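Local atomic coordinates of hypothetical protein TT1465 (Thermus thermophilus, PDB entry 1WEK), a protein that is of unknown function but belongs to the SLOG clan of Rossmann-like alpha/beta proteins, with a parallel beta sheet flanked by helices. Residues L127-R130 against G134-F137; V153-Q156 against H161-P164. One frame throughout, in Å; residues are numbered along the deposited sequence.

Contact 1: residues L127-R130 against G134-F137; sequences LFVR and GFVF
Phe135 and Val129 meet where helix 121-130 turns straight into strand 132-137, a helix-to-strand step in the Rossmann-like alpha/beta fold. The strand sits inside the parallel sheet, between strands 39-43 and 165-168, and its neighbours can be read from the backbone: Phe135 pairs with Phe166, while Gly134 bonds to Ser41, and Val136 to Ser41 and Phe43.

Start at CB of Phe135, whose bond from CA already heads for the helix. At chi1 -54° the ring carbon CG lies anti to the carbonyl carbon and beside the backbone N, and this carries the ring out to the last residues of the helix. Farther out, CE2 is the first atom to reach them: it comes to 3.6 Å from the carbonyl O of Phe128 and to 3.8 Å from CG1 of Val129. Neither partner sits squarely over the ring or squarely at its rim; both approach obliquely. The carbonyl O of Phe128 has its polar partner elsewhere, the hydroxyl OG of Ser41 on strand 39-43, so the ring lies next to an oxygen that is already hydrogen-bonded.

The Phe135 side chain also touches Val165 on one neighbouring strand and Ser41 and Phe43 on the other. At the tip of the Phe135 ring, CZ packs against Val129, 3.9 Å from its CG1 and 4.1 Å from its CA.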
# COMPACT_ATOMS: atom_id res chain seq x y z
N LEU A 127 -11.74 12.80 11.04
CA LEU A 127 -12.73 11.95 11.69
C LEU A 127 -13.83 12.77 12.33
O LEU A 127 -14.94 12.30 12.51
CB LEU A 127 -12.06 11.06 12.74
CG LEU A 127 -11.03 10.11 12.12
CD1 LEU A 127 -10.30 9.33 13.21
CD2 LEU A 127 -11.76 9.16 11.16
N PHE A 128 -13.52 14.02 12.68
CA PHE A 128 -14.50 14.90 13.30
C PHE A 128 -15.61 15.34 12.34
O PHE A 128 -16.72 15.65 12.76
CB PHE A 128 -13.79 16.13 13.87
CG PHE A 128 -13.59 16.08 15.36
CD1 PHE A 128 -12.33 16.33 15.92
CD2 PHE A 128 -14.66 15.82 16.21
CE1 PHE A 128 -12.14 16.32 17.30
CE2 PHE A 128 -14.49 15.81 17.60
CZ PHE A 128 -13.22 16.06 18.14
N VAL A 129 -15.31 15.38 11.04
CA VAL A 129 -16.32 15.81 10.07
C VAL A 129 -16.89 14.69 9.20
O VAL A 129 -18.08 14.68 8.90
CB VAL A 129 -15.76 16.91 9.12
CG1 VAL A 129 -15.17 18.05 9.93
CG2 VAL A 129 -14.71 16.33 8.22
N ARG A 130 -16.03 13.75 8.82
CA ARG A 130 -16.45 12.65 7.96
C ARG A 130 -17.80 12.06 8.31
O ARG A 130 -18.60 11.76 7.43
CB ARG A 130 -15.39 11.54 7.97
CG ARG A 130 -15.42 10.65 6.72
CD ARG A 130 -14.11 9.86 6.63
NE ARG A 130 -13.75 9.47 5.26
CZ ARG A 130 -13.98 8.27 4.72
NH1 ARG A 130 -14.57 7.31 5.43
NH2 ARG A 130 -13.59 8.03 3.48
N GLY A 134 -23.60 17.47 12.59
CA GLY A 134 -23.63 18.78 13.23
C GLY A 134 -22.37 19.08 14.05
O GLY A 134 -21.60 18.17 14.35
N PHE A 135 -22.17 20.35 14.41
CA PHE A 135 -21.01 20.79 15.19
C PHE A 135 -21.44 21.82 16.23
O PHE A 135 -22.13 22.79 15.90
CB PHE A 135 -19.94 21.44 14.30
CG PHE A 135 -19.51 20.59 13.15
CD1 PHE A 135 -20.24 20.59 11.96
CD2 PHE A 135 -18.42 19.75 13.28
CE1 PHE A 135 -19.88 19.76 10.91
CE2 PHE A 135 -18.05 18.90 12.23
CZ PHE A 135 -18.78 18.90 11.05
N VAL A 136 -21.02 21.60 17.48
CA VAL A 136 -21.34 22.52 18.56
C VAL A 136 -20.03 23.04 19.19
O VAL A 136 -19.19 22.27 19.66
CB VAL A 136 -22.17 21.84 19.67
CG1 VAL A 136 -22.72 22.90 20.64
CG2 VAL A 136 -23.34 21.05 19.04
N PHE A 137 -19.85 24.35 19.20
CA PHE A 137 -18.65 24.93 19.79
C PHE A 137 -18.94 25.66 21.11
O PHE A 137 -19.64 26.67 21.13
CB PHE A 137 -17.98 25.85 18.77
CG PHE A 137 -17.51 25.12 17.53
CD1 PHE A 137 -18.39 24.86 16.49
CD2 PHE A 137 -16.23 24.59 17.47
CE1 PHE A 137 -18.01 24.06 15.40
CE2 PHE A 137 -15.83 23.79 16.38
CZ PHE A 137 -16.73 23.53 15.34

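Contact 2: residues V153-Q156 against H161-P164; sequences VLLQ and HRFP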
# COMPACT_ATOMS: atom_id res chain seq x y z
N VAL A 153 -14.58 26.99 6.81
CA VAL A 153 -13.95 26.96 5.49
C VAL A 153 -14.56 25.87 4.62
O VAL A 153 -14.90 26.11 3.45
CB VAL A 153 -12.42 26.69 5.61
CG1 VAL A 153 -11.86 26.24 4.28
CG2 VAL A 153 -11.70 27.98 6.05
N LEU A 154 -14.69 24.67 5.20
CA LEU A 154 -15.25 23.52 4.51
C LEU A 154 -16.69 23.78 4.06
O LEU A 154 -17.11 23.32 2.99
CB LEU A 154 -15.21 22.28 5.42
CG LEU A 154 -13.83 21.67 5.72
CD1 LEU A 154 -13.94 20.51 6.72
CD2 LEU A 154 -13.19 21.19 4.43
N LEU A 155 -17.43 24.53 4.87
CA LEU A 155 -18.81 24.87 4.54
C LEU A 155 -18.85 26.01 3.53
O LEU A 155 -19.57 25.92 2.54
CB LEU A 155 -19.57 25.26 5.81
CG LEU A 155 -19.86 24.07 6.73
CD1 LEU A 155 -20.48 24.56 8.03
CD2 LEU A 155 -20.80 23.11 6.03
N GLN A 156 -18.09 27.07 3.77
CA GLN A 156 -18.07 28.21 2.85
C GLN A 156 -17.73 27.81 1.40
O GLN A 156 -18.35 28.29 0.46
CB GLN A 156 -17.06 29.26 3.34
CG GLN A 156 -16.78 30.40 2.36
CD GLN A 156 -15.54 31.18 2.74
OE1 GLN A 156 -14.47 30.61 2.90
NE2 GLN A 156 -15.68 32.49 2.87
N HIS A 161 -21.10 18.73 3.28
CA HIS A 161 -22.48 19.16 3.42
C HIS A 161 -22.65 20.21 4.49
O HIS A 161 -21.99 20.16 5.53
CB HIS A 161 -23.41 18.00 3.73
CG HIS A 161 -24.82 18.43 4.01
ND1 HIS A 161 -25.48 19.36 3.23
CD2 HIS A 161 -25.69 18.07 4.98
CE1 HIS A 161 -26.69 19.55 3.72
NE2 HIS A 161 -26.84 18.78 4.78
N ARG A 162 -23.55 21.15 4.24
CA ARG A 162 -23.81 22.26 5.16
C ARG A 162 -24.58 21.87 6.43
O ARG A 162 -25.66 22.40 6.69
CB ARG A 162 -24.56 23.37 4.41
CG ARG A 162 -24.14 24.79 4.81
CD ARG A 162 -23.08 25.40 3.86
NE ARG A 162 -23.66 25.86 2.60
CZ ARG A 162 -23.07 26.69 1.73
NH1 ARG A 162 -21.86 27.18 1.96
NH2 ARG A 162 -23.70 27.05 0.62
N PHE A 163 -24.01 20.98 7.24
CA PHE A 163 -24.69 20.58 8.47
C PHE A 163 -24.72 21.76 9.43
O PHE A 163 -23.97 22.71 9.28
CB PHE A 163 -23.98 19.39 9.10
CG PHE A 163 -24.02 18.15 8.26
CD1 PHE A 163 -22.95 17.82 7.43
CD2 PHE A 163 -25.13 17.31 8.30
CE1 PHE A 163 -22.98 16.66 6.65
CE2 PHE A 163 -25.17 16.15 7.52
CZ PHE A 163 -24.09 15.83 6.69
N PRO A 164 -25.60 21.71 10.45
CA PRO A 164 -25.68 22.82 11.41
C PRO A 164 -24.40 23.09 12.21
O PRO A 164 -23.70 22.16 12.63
CB PRO A 164 -26.83 22.41 12.33
CG PRO A 164 -27.59 21.39 11.55
CD PRO A 164 -26.55 20.64 10.79
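Leu155 drives its CD2 methyl into an inverse gamma turn centred on Arg162, landing 3.2 Å from the carbonyl O of His161, though so close an approach is doubtful in its exact length. The turn is closed by a bond of 2.8 Å from Phe163 N to His161 O, so the oxygen beside the methyl already has a donor. The Arg162 side chain then doubles back over the leucine. Bends at chi2 (96°) and chi3 (77°) lay its CD against Leu155 CD2. They also bring Arg162 NH1 within 2.7 Å of the Leu155 carbonyl O. That bond is weak, its N-H...O angle only 116°. The stronger partner of the guanidinium is Glu158, which forms a salt bridge with NH2. All this happens at the C-terminal end of helix 142-156, where the chain loops round to enter strand 165-168 of the parallel sheet, a helix-to-strand return of the Rossmann-like fold. The CB of Gln156 points away from the loop, and its NE2 is hydrogen-bonded to OD2 of Asp193. Within the loop, His161 sets CD2 over the centre of the Phe163 ring, 3.1 Å above its plane.

Overall arrangement
Both contacts are helix-to-strand returns that follow one another along the chain: contact 1 leads into strand 132-137, contact 2 leads from helix 142-156 towards the adjacent strand 165-168. The centre of contact 1 lies about 5 Å from the centre of the chain, that of contact 2 about 14 Å. Contact 1 is a buried meeting of one aromatic ring with a helix end; contact 2 is a surface contact whose apolar leucine is overlaid by a charged arginine. Their centres are about 10 Å apart, and they touch: Phe135 N makes a probable hydrogen bond of 3.0 Å to Pro164 O, while Val129 CG1 packs 4.2 Å from Leu154 CD1, so the ends of helices 121-130 and 142-156 touch.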